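Succinate-semialdehyde dehydrogenase (NAD(P)(+)) (PDB 3RH9) probably oxidises succinate semialdehyde to succinate with NAD(P)+ as the electron acceptor. Local coordinates at residues A[175-184]-A[206-217]; A[222-233]-A[246-257]. All blocks are in the same frame, centred on the assembly; numbering follows the deposited sequence.

Both contacts belong to one mixed sheet, whose strand order is 207-209, 178-181, 151-154, 229-233, 252-256 and 461-462. Contact 1 pairs the first two of these strands, and contact 2 pairs 229-233 with 252-256. Strand 151-154 lies between the two pairs and bonds to both. Their centres are 13 Å apart, and their nearest atoms are about 5 Å apart without touching. Helix 214-223 connects them, since it starts in contact 1 and ends in contact 2. Contact 2 holds Glu256, the predicted active-site residue, on strand 252-256. Contact 1 lies away from that site, at the edge of the sheet formed by strand 207-209.

Contact 1: A[175-184]-A[206-217]; sequences GCPSVIKPAS and MVNLVMGKASVI
Ile180 is gripped by Asn208 and Val210 at the tight centre of this contact. Its N donates to Asn208 O, and its O accepts from Val210 N at 2.9 Å in a nearly straight bond (174°). Further back, Ser178 N donates to Met206 O at 2.9 Å, from above the carbonyl plane. Val179 CG1 meets Val210 CG2 at 3.9 Å. Leu209 CD1 lies 3.6 Å from Pro182 CD, and the two side chains cross at about a right angle. Lys181 has CG anti to the backbone N (chi1 -161°), and its chain, bent at chi2 and chi4, passes obliquely across Ile217. Lys181 CG touches Ile217 CG2 at 3.4 Å, while Lys181 NZ makes a weak hydrogen bond to Gly212 O. An alanine here is likely to leave Ile217 CG2 less closely packed and Gly212 O without that weak bond. The far end is looser and partly exposed. There one water joins Pro182 O, Ser184 OG and Gly212 N. The strands are parallel and belong to a beta-alpha-beta unit. Helix 188-197 links them and packs on Ile180 and Leu209, helix 48-61 packs on Val179 and Val210, and strand 151-154 bonds to the other edge of 178-181.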
loop_
_atom_site.group_PDB
_atom_site.type_symbol
_atom_site.label_atom_id
_atom_site.label_comp_id
_atom_site.label_asym_id
_atom_site.label_seq_id
_atom_site.Cartn_x
_atom_site.Cartn_y
_atom_site.Cartn_z
ATOM N N GLY A 175 -12.549 1.824 13.224
ATOM C CA GLY A 175 -13.509 2.902 13.340
ATOM C C GLY A 175 -13.894 3.455 11.978
ATOM O O GLY A 175 -14.313 4.601 11.870
ATOM N N CYS A 176 -13.745 2.639 10.934
ATOM C CA CYS A 176 -14.042 3.076 9.567
ATOM C C CYS A 176 -15.445 2.721 9.145
ATOM O O CYS A 176 -15.757 1.551 8.999
ATOM C CB CYS A 176 -13.053 2.461 8.568
ATOM S SG CYS A 176 -11.485 3.334 8.531
ATOM N N PRO A 177 -16.299 3.734 8.954
ATOM C CA PRO A 177 -17.608 3.461 8.351
ATOM C C PRO A 177 -17.389 2.935 6.936
ATOM O O PRO A 177 -16.452 3.342 6.254
ATOM C CB PRO A 177 -18.284 4.843 8.322
ATOM C CG PRO A 177 -17.515 5.689 9.306
ATOM C CD PRO A 177 -16.109 5.164 9.256
ATOM N N SER A 178 -18.232 2.023 6.491
ATOM C CA SER A 178 -17.997 1.406 5.204
ATOM C C SER A 178 -19.243 1.368 4.322
ATOM O O SER A 178 -20.373 1.363 4.801
ATOM C CB SER A 178 -17.414 0.005 5.396
ATOM O OG SER A 178 -18.155 -0.735 6.351
ATOM N N VAL A 179 -19.008 1.363 3.020
ATOM C CA VAL A 179 -20.054 1.194 2.040
ATOM C C VAL A 179 -19.757 -0.132 1.365
ATOM O O VAL A 179 -18.643 -0.341 0.885
ATOM C CB VAL A 179 -20.001 2.320 1.025
ATOM C CG1 VAL A 179 -20.947 2.045 -0.120
ATOM C CG2 VAL A 179 -20.318 3.631 1.689
ATOM N N ILE A 180 -20.727 -1.046 1.351
ATOM C CA ILE A 180 -20.448 -2.428 0.949
ATOM C C ILE A 180 -21.113 -2.889 -0.347
ATOM O O ILE A 180 -22.328 -2.755 -0.496
ATOM C CB ILE A 180 -20.800 -3.415 2.062
ATOM C CG1 ILE A 180 -19.883 -3.172 3.267
ATOM C CG2 ILE A 180 -20.691 -4.858 1.536
ATOM C CD1 ILE A 180 -20.032 -4.155 4.408
ATOM N N LYS A 181 -20.311 -3.455 -1.258
ATOM C CA LYS A 181 -20.803 -3.879 -2.560
ATOM C C LYS A 181 -20.482 -5.337 -2.904
ATOM O O LYS A 181 -19.351 -5.656 -3.262
ATOM C CB LYS A 181 -20.239 -2.965 -3.649
ATOM C CG LYS A 181 -21.012 -2.997 -4.964
ATOM C CD LYS A 181 -20.904 -4.339 -5.639
ATOM C CE LYS A 181 -21.187 -4.238 -7.126
ATOM N NZ LYS A 181 -22.117 -3.103 -7.361
ATOM N N PRO A 182 -21.490 -6.225 -2.837
ATOM C CA PRO A 182 -21.273 -7.636 -3.171
ATOM C C PRO A 182 -21.449 -7.893 -4.657
ATOM O O PRO A 182 -21.953 -7.037 -5.386
ATOM C CB PRO A 182 -22.387 -8.331 -2.397
ATOM C CG PRO A 182 -23.528 -7.371 -2.527
ATOM C CD PRO A 182 -22.905 -5.968 -2.497
ATOM N N ALA A 183 -21.018 -9.069 -5.102
ATOM C CA ALA A 183 -21.202 -9.483 -6.485
ATOM C C ALA A 183 -22.700 -9.680 -6.762
ATOM O O ALA A 183 -23.432 -10.153 -5.898
ATOM C CB ALA A 183 -20.428 -10.762 -6.736
ATOM N N SER A 184 -23.164 -9.317 -7.954
ATOM C CA SER A 184 -24.580 -9.499 -8.270
ATOM C C SER A 184 -24.982 -10.975 -8.370
ATOM O O SER A 184 -26.167 -11.292 -8.393
ATOM C CB SER A 184 -24.960 -8.774 -9.553
ATOM O OG SER A 184 -24.752 -7.387 -9.417
HETATM N N MSE A 206 -22.513 3.127 10.107
HETATM C CA MSE A 206 -21.262 2.370 10.209
HETATM C C MSE A 206 -21.128 1.320 9.112
HETATM O O MSE A 206 -20.027 1.056 8.617
HETATM C CB MSE A 206 -21.114 1.703 11.565
HETATM C CG MSE A 206 -20.594 2.619 12.628
HETATM SE SE MSE A 206 -18.757 3.300 12.341
HETATM C CE MSE A 206 -17.871 1.621 11.860
ATOM N N VAL A 207 -22.251 0.716 8.741
ATOM C CA VAL A 207 -22.275 -0.219 7.629
ATOM C C VAL A 207 -23.384 0.189 6.672
ATOM O O VAL A 207 -24.418 0.686 7.093
ATOM C CB VAL A 207 -22.500 -1.646 8.100
ATOM C CG1 VAL A 207 -21.455 -2.024 9.126
ATOM C CG2 VAL A 207 -23.869 -1.776 8.693
ATOM N N ASN A 208 -23.134 0.007 5.380
ATOM C CA ASN A 208 -24.067 0.380 4.320
ATOM C C ASN A 208 -23.932 -0.591 3.153
ATOM O O ASN A 208 -22.826 -1.002 2.806
ATOM C CB ASN A 208 -23.808 1.800 3.831
ATOM C CG ASN A 208 -23.733 2.798 4.960
ATOM O OD1 ASN A 208 -22.668 3.033 5.533
ATOM N ND2 ASN A 208 -24.860 3.404 5.278
ATOM N N LEU A 209 -25.067 -0.948 2.559
ATOM C CA LEU A 209 -25.118 -1.935 1.495
ATOM C C LEU A 209 -25.645 -1.326 0.196
ATOM O O LEU A 209 -26.712 -0.743 0.162
ATOM C CB LEU A 209 -25.976 -3.123 1.938
ATOM C CG LEU A 209 -26.261 -4.245 0.929
ATOM C CD1 LEU A 209 -24.987 -4.706 0.214
ATOM C CD2 LEU A 209 -26.982 -5.427 1.615
ATOM N N VAL A 210 -24.868 -1.450 -0.869
ATOM C CA VAL A 210 -25.305 -1.020 -2.182
ATOM C C VAL A 210 -25.194 -2.193 -3.157
ATOM O O VAL A 210 -24.308 -3.029 -3.020
ATOM C CB VAL A 210 -24.473 0.149 -2.665
ATOM C CG1 VAL A 210 -24.765 1.371 -1.812
ATOM C CG2 VAL A 210 -23.015 -0.205 -2.583
HETATM N N MSE A 211 -26.126 -2.276 -4.104
HETATM C CA MSE A 211 -26.136 -3.361 -5.072
HETATM C C MSE A 211 -26.635 -2.882 -6.396
HETATM O O MSE A 211 -27.383 -1.919 -6.472
HETATM C CB MSE A 211 -27.043 -4.472 -4.615
HETATM C CG MSE A 211 -27.105 -4.549 -3.130
HETATM SE SE MSE A 211 -28.110 -6.061 -2.507
HETATM C CE MSE A 211 -26.610 -7.104 -1.859
ATOM N N GLY A 212 -26.213 -3.577 -7.443
ATOM C CA GLY A 212 -26.643 -3.267 -8.788
ATOM C C GLY A 212 -25.485 -3.291 -9.756
ATOM O O GLY A 212 -24.535 -4.054 -9.598
ATOM N N LYS A 213 -25.569 -2.432 -10.760
ATOM C CA LYS A 213 -24.645 -2.446 -11.887
ATOM C C LYS A 213 -23.252 -2.025 -11.434
ATOM O O LYS A 213 -23.094 -1.003 -10.776
ATOM C CB LYS A 213 -25.179 -1.518 -12.985
ATOM C CG LYS A 213 -24.545 -1.709 -14.337
ATOM C CD LYS A 213 -25.273 -0.902 -15.421
ATOM C CE LYS A 213 -24.492 -0.882 -16.745
ATOM N NZ LYS A 213 -24.340 -2.248 -17.366
ATOM N N ALA A 214 -22.245 -2.816 -11.781
ATOM C CA ALA A 214 -20.867 -2.555 -11.363
ATOM C C ALA A 214 -20.339 -1.175 -11.776
ATOM O O ALA A 214 -19.821 -0.423 -10.947
ATOM C CB ALA A 214 -19.966 -3.639 -11.870
ATOM N N SER A 215 -20.462 -0.846 -13.057
ATOM C CA SER A 215 -20.173 0.517 -13.529
ATOM C C SER A 215 -20.666 1.591 -12.575
ATOM O O SER A 215 -19.892 2.440 -12.154
ATOM C CB SER A 215 -20.820 0.784 -14.894
ATOM O OG SER A 215 -20.048 0.234 -15.940
ATOM N N VAL A 216 -21.963 1.559 -12.266
ATOM C CA VAL A 216 -22.604 2.609 -11.479
ATOM C C VAL A 216 -21.997 2.727 -10.097
ATOM O O VAL A 216 -21.459 3.777 -9.744
ATOM C CB VAL A 216 -24.142 2.397 -11.333
ATOM C CG1 VAL A 216 -24.720 3.348 -10.287
ATOM C CG2 VAL A 216 -24.859 2.572 -12.682
ATOM N N ILE A 217 -22.081 1.645 -9.327
ATOM C CA ILE A 217 -21.547 1.634 -7.976
ATOM C C ILE A 217 -20.063 1.979 -7.986
ATOM O O ILE A 217 -19.620 2.882 -7.264
ATOM C CB ILE A 217 -21.761 0.282 -7.270
ATOM C CG1 ILE A 217 -23.178 0.196 -6.723
ATOM C CG2 ILE A 217 -20.842 0.159 -6.088
ATOM C CD1 ILE A 217 -24.226 -0.112 -7.744
HETATM O O HOH W 1 -24.234 -5.806 -6.810
HETATM O O HOH W 2 -22.296 -6.708 -9.370
#

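Contact 2: A[222-233]-A[246-257]; sequences CEHKDVPMLSFT and TAEQVKKLALEL
Lys251 reaches into the turn between helix 214-223 and strand 229-233. Its chain bends at chi3 and chi4 (-87°), which brings NZ among the backbone carbonyls. NZ donates to Val227 O at 2.7 Å, tilted from the carbonyl plane. Lys251 CD packs on Leu230 CD1 at 3.5 Å. Nearby, Gln249 has an extended chain, and its NE2 makes a weak bond to Glu223 O. Beyond the turn, strands 229-233 and 252-256 run parallel in a beta-alpha-beta unit joined by helix 236-245. Leu230 N donates to Lys252 O, and Ala254 N to Leu230 O. Met229 is fully extended, CG anti to the backbone N (chi1 159°). This carries Met229 SE obliquely across the Lys252 chain, 3.7 Å from Lys252 CG, and Met229 CE ends 3.6 Å from Ala254 CB. Leu230, Leu253, Phe232 and Leu255 line the other face with apolar groups. Leu253 CD2 touches Leu230 CB at 3.6 Å. Past the strand end, Leu257 CD2 meets the edge of the Phe232 ring, in its plane. Thr233 and Glu256, the predicted active-site residue, lie side by side, pointing the same way. Thr233 OG1 is 3.5 Å from Glu256 CB and hydrogen-bonds to Lys167, which also holds Ser231 OG.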
loop_
_atom_site.group_PDB
_atom_site.type_symbol
_atom_site.label_atom_id
_atom_site.label_comp_id
_atom_site.label_asym_id
_atom_site.label_seq_id
_atom_site.Cartn_x
_atom_site.Cartn_y
_atom_site.Cartn_z
ATOM N N CYS A 222 -14.937 5.256 -6.643
ATOM C CA CYS A 222 -13.655 5.759 -7.154
ATOM C C CYS A 222 -13.561 7.281 -7.127
ATOM O O CYS A 222 -12.514 7.833 -6.829
ATOM C CB CYS A 222 -13.405 5.283 -8.588
ATOM S SG CYS A 222 -13.053 3.520 -8.715
ATOM N N GLU A 223 -14.658 7.955 -7.456
ATOM C CA GLU A 223 -14.630 9.395 -7.667
ATOM C C GLU A 223 -14.819 10.165 -6.386
ATOM O O GLU A 223 -14.382 11.294 -6.271
ATOM C CB GLU A 223 -15.715 9.816 -8.645
ATOM C CG GLU A 223 -15.425 9.419 -10.072
ATOM C CD GLU A 223 -16.513 9.879 -11.040
ATOM O OE1 GLU A 223 -17.467 10.571 -10.604
ATOM O OE2 GLU A 223 -16.411 9.545 -12.242
ATOM N N HIS A 224 -15.484 9.564 -5.418
ATOM C CA HIS A 224 -15.866 10.330 -4.250
ATOM C C HIS A 224 -14.679 10.667 -3.366
ATOM O O HIS A 224 -13.874 9.802 -3.062
ATOM C CB HIS A 224 -16.961 9.630 -3.439
ATOM C CG HIS A 224 -17.767 10.579 -2.608
ATOM N ND1 HIS A 224 -19.020 11.013 -2.977
ATOM C CD2 HIS A 224 -17.467 11.232 -1.460
ATOM C CE1 HIS A 224 -19.476 11.863 -2.073
ATOM N NE2 HIS A 224 -18.553 12.011 -1.142
ATOM N N LYS A 225 -14.607 11.929 -2.938
ATOM C CA LYS A 225 -13.537 12.430 -2.084
ATOM C C LYS A 225 -13.676 12.044 -0.618
ATOM O O LYS A 225 -12.754 12.250 0.162
ATOM C CB LYS A 225 -13.441 13.947 -2.189
ATOM C CG LYS A 225 -12.789 14.440 -3.490
ATOM C CD LYS A 225 -12.897 15.972 -3.633
ATOM C CE LYS A 225 -12.209 16.480 -4.895
ATOM N NZ LYS A 225 -12.143 17.973 -4.905
ATOM N N ASP A 226 -14.821 11.503 -0.223
ATOM C CA ASP A 226 -14.957 11.032 1.148
ATOM C C ASP A 226 -14.710 9.540 1.267
ATOM O O ASP A 226 -14.836 8.980 2.355
ATOM C CB ASP A 226 -16.315 11.394 1.730
ATOM C CG ASP A 226 -16.464 12.877 1.946
ATOM O OD1 ASP A 226 -15.421 13.579 1.921
ATOM O OD2 ASP A 226 -17.617 13.334 2.122
ATOM N N VAL A 227 -14.371 8.898 0.153
ATOM C CA VAL A 227 -13.951 7.505 0.209
ATOM C C VAL A 227 -12.452 7.386 -0.031
ATOM O O VAL A 227 -12.024 7.082 -1.127
ATOM C CB VAL A 227 -14.721 6.624 -0.772
ATOM C CG1 VAL A 227 -14.332 5.186 -0.590
ATOM C CG2 VAL A 227 -16.187 6.774 -0.533
ATOM N N PRO A 228 -11.651 7.635 1.009
ATOM C CA PRO A 228 -10.193 7.672 0.902
ATOM C C PRO A 228 -9.587 6.312 0.599
ATOM O O PRO A 228 -8.481 6.243 0.086
ATOM C CB PRO A 228 -9.757 8.111 2.295
ATOM C CG PRO A 228 -10.965 8.680 2.920
ATOM C CD PRO A 228 -12.103 7.936 2.370
HETATM N N MSE A 229 -10.297 5.244 0.929
HETATM C CA MSE A 229 -9.753 3.919 0.740
HETATM C C MSE A 229 -10.736 2.919 0.156
HETATM O O MSE A 229 -11.900 2.881 0.536
HETATM C CB MSE A 229 -9.202 3.375 2.048
HETATM C CG MSE A 229 -9.096 1.876 2.057
HETATM SE SE MSE A 229 -7.744 1.279 3.308
HETATM C CE MSE A 229 -7.483 -0.541 2.629
ATOM N N LEU A 230 -10.230 2.093 -0.753
ATOM C CA LEU A 230 -10.991 1.009 -1.326
ATOM C C LEU A 230 -10.349 -0.332 -0.996
ATOM O O LEU A 230 -9.146 -0.511 -1.186
ATOM C CB LEU A 230 -11.057 1.175 -2.835
ATOM C CG LEU A 230 -12.291 1.892 -3.369
ATOM C CD1 LEU A 230 -12.249 3.356 -3.007
ATOM C CD2 LEU A 230 -12.352 1.708 -4.864
ATOM N N SER A 231 -11.148 -1.270 -0.495
ATOM C CA SER A 231 -10.678 -2.635 -0.311
ATOM C C SER A 231 -11.429 -3.563 -1.268
ATOM O O SER A 231 -12.617 -3.824 -1.087
ATOM C CB SER A 231 -10.828 -3.092 1.145
ATOM O OG SER A 231 -10.254 -4.378 1.342
ATOM N N PHE A 232 -10.716 -4.046 -2.286
ATOM C CA PHE A 232 -11.313 -4.825 -3.372
ATOM C C PHE A 232 -10.711 -6.233 -3.530
ATOM O O PHE A 232 -9.497 -6.401 -3.685
ATOM C CB PHE A 232 -11.207 -4.053 -4.700
ATOM C CG PHE A 232 -11.480 -4.894 -5.923
ATOM C CD1 PHE A 232 -10.470 -5.678 -6.497
ATOM C CD2 PHE A 232 -12.745 -4.909 -6.504
ATOM C CE1 PHE A 232 -10.727 -6.465 -7.622
ATOM C CE2 PHE A 232 -13.004 -5.694 -7.636
ATOM C CZ PHE A 232 -11.993 -6.467 -8.191
ATOM N N THR A 233 -11.572 -7.241 -3.489
ATOM C CA THR A 233 -11.186 -8.579 -3.890
ATOM C C THR A 233 -11.970 -8.891 -5.147
ATOM O O THR A 233 -13.161 -8.625 -5.200
ATOM C CB THR A 233 -11.525 -9.620 -2.806
ATOM O OG1 THR A 233 -10.735 -9.381 -1.639
ATOM C CG2 THR A 233 -11.237 -11.013 -3.291
ATOM N N THR A 246 -8.420 5.425 -9.655
ATOM C CA THR A 246 -8.270 6.141 -8.389
ATOM C C THR A 246 -6.934 6.830 -8.261
ATOM O O THR A 246 -6.596 7.319 -7.186
ATOM C CB THR A 246 -8.429 5.236 -7.162
ATOM O OG1 THR A 246 -7.588 4.087 -7.314
ATOM C CG2 THR A 246 -9.885 4.797 -6.977
ATOM N N ALA A 247 -6.178 6.884 -9.344
ATOM C CA ALA A 247 -4.830 7.413 -9.264
ATOM C C ALA A 247 -4.793 8.909 -8.977
ATOM O O ALA A 247 -3.901 9.386 -8.302
ATOM C CB ALA A 247 -4.052 7.096 -10.528
ATOM N N GLU A 248 -5.760 9.645 -9.497
ATOM C CA GLU A 248 -5.755 11.086 -9.351
ATOM C C GLU A 248 -5.837 11.491 -7.898
ATOM O O GLU A 248 -5.114 12.389 -7.449
ATOM C CB GLU A 248 -6.908 11.688 -10.127
ATOM C CG GLU A 248 -6.628 11.744 -11.607
ATOM C CD GLU A 248 -5.493 12.704 -11.939
ATOM O OE1 GLU A 248 -5.438 13.788 -11.309
ATOM O OE2 GLU A 248 -4.665 12.376 -12.823
ATOM N N GLN A 249 -6.715 10.836 -7.150
ATOM C CA GLN A 249 -6.782 11.109 -5.721
ATOM C C GLN A 249 -5.714 10.373 -4.945
ATOM O O GLN A 249 -5.554 10.604 -3.742
ATOM C CB GLN A 249 -8.145 10.756 -5.163
ATOM C CG GLN A 249 -9.255 11.597 -5.735
ATOM C CD GLN A 249 -10.509 11.493 -4.907
ATOM O OE1 GLN A 249 -10.470 11.580 -3.663
ATOM N NE2 GLN A 249 -11.642 11.301 -5.588
ATOM N N VAL A 250 -4.986 9.495 -5.635
ATOM C CA VAL A 250 -3.987 8.649 -4.996
ATOM C C VAL A 250 -4.650 7.870 -3.856
ATOM O O VAL A 250 -4.191 7.887 -2.734
ATOM C CB VAL A 250 -2.808 9.481 -4.452
ATOM C CG1 VAL A 250 -1.637 8.592 -4.128
ATOM C CG2 VAL A 250 -2.394 10.527 -5.447
ATOM N N LYS A 251 -5.750 7.191 -4.148
ATOM C CA LYS A 251 -6.481 6.513 -3.103
ATOM C C LYS A 251 -5.672 5.366 -2.518
ATOM O O LYS A 251 -4.935 4.676 -3.213
ATOM C CB LYS A 251 -7.817 6.000 -3.626
ATOM C CG LYS A 251 -8.961 7.001 -3.573
ATOM C CD LYS A 251 -10.290 6.268 -3.455
ATOM C CE LYS A 251 -11.379 6.865 -4.338
ATOM N NZ LYS A 251 -12.117 7.943 -3.709
ATOM N N LYS A 252 -5.816 5.162 -1.225
ATOM C CA LYS A 252 -5.280 3.974 -0.592
ATOM C C LYS A 252 -6.080 2.742 -1.038
ATOM O O LYS A 252 -7.298 2.715 -0.927
ATOM C CB LYS A 252 -5.318 4.143 0.927
ATOM C CG LYS A 252 -4.879 2.925 1.686
ATOM C CD LYS A 252 -4.436 3.288 3.103
ATOM C CE LYS A 252 -3.883 2.070 3.787
ATOM N NZ LYS A 252 -3.453 2.377 5.154
ATOM N N LEU A 253 -5.397 1.733 -1.568
ATOM C CA LEU A 253 -6.072 0.500 -2.008
ATOM C C LEU A 253 -5.542 -0.763 -1.329
ATOM O O LEU A 253 -4.346 -0.914 -1.124
ATOM C CB LEU A 253 -5.952 0.325 -3.522
ATOM C CG LEU A 253 -6.314 1.507 -4.423
ATOM C CD1 LEU A 253 -5.849 1.251 -5.874
ATOM C CD2 LEU A 253 -7.806 1.784 -4.358
ATOM N N ALA A 254 -6.445 -1.658 -0.960
ATOM C CA ALA A 254 -6.062 -3.030 -0.635
ATOM C C ALA A 254 -6.629 -3.906 -1.730
ATOM O O ALA A 254 -7.816 -3.824 -2.042
ATOM C CB ALA A 254 -6.596 -3.464 0.723
ATOM N N LEU A 255 -5.773 -4.738 -2.318
ATOM C CA LEU A 255 -6.150 -5.515 -3.497
ATOM C C LEU A 255 -5.804 -6.978 -3.328
ATOM O O LEU A 255 -4.635 -7.354 -3.149
ATOM C CB LEU A 255 -5.467 -4.973 -4.750
ATOM C CG LEU A 255 -5.776 -3.546 -5.195
ATOM C CD1 LEU A 255 -5.050 -3.232 -6.492
ATOM C CD2 LEU A 255 -7.260 -3.366 -5.346
ATOM N N GLU A 256 -6.836 -7.808 -3.375
ATOM C CA GLU A 256 -6.630 -9.236 -3.396
ATOM C C GLU A 256 -7.198 -9.735 -4.713
ATOM O O GLU A 256 -8.411 -9.852 -4.873
ATOM C CB GLU A 256 -7.318 -9.888 -2.210
ATOM C CG GLU A 256 -6.687 -11.210 -1.839
ATOM C CD GLU A 256 -7.466 -11.948 -0.770
ATOM O OE1 GLU A 256 -8.076 -13.008 -1.096
ATOM O OE2 GLU A 256 -7.473 -11.455 0.390
ATOM N N LEU A 257 -6.321 -10.003 -5.667
ATOM C CA LEU A 257 -6.768 -10.291 -7.012
ATOM C C LEU A 257 -6.518 -11.754 -7.410
ATOM O O LEU A 257 -6.538 -12.648 -6.561
ATOM C CB LEU A 257 -6.091 -9.325 -7.981
ATOM C CG LEU A 257 -6.092 -7.841 -7.588
ATOM C CD1 LEU A 257 -5.104 -7.037 -8.448
ATOM C CD2 LEU A 257 -7.488 -7.227 -7.666
#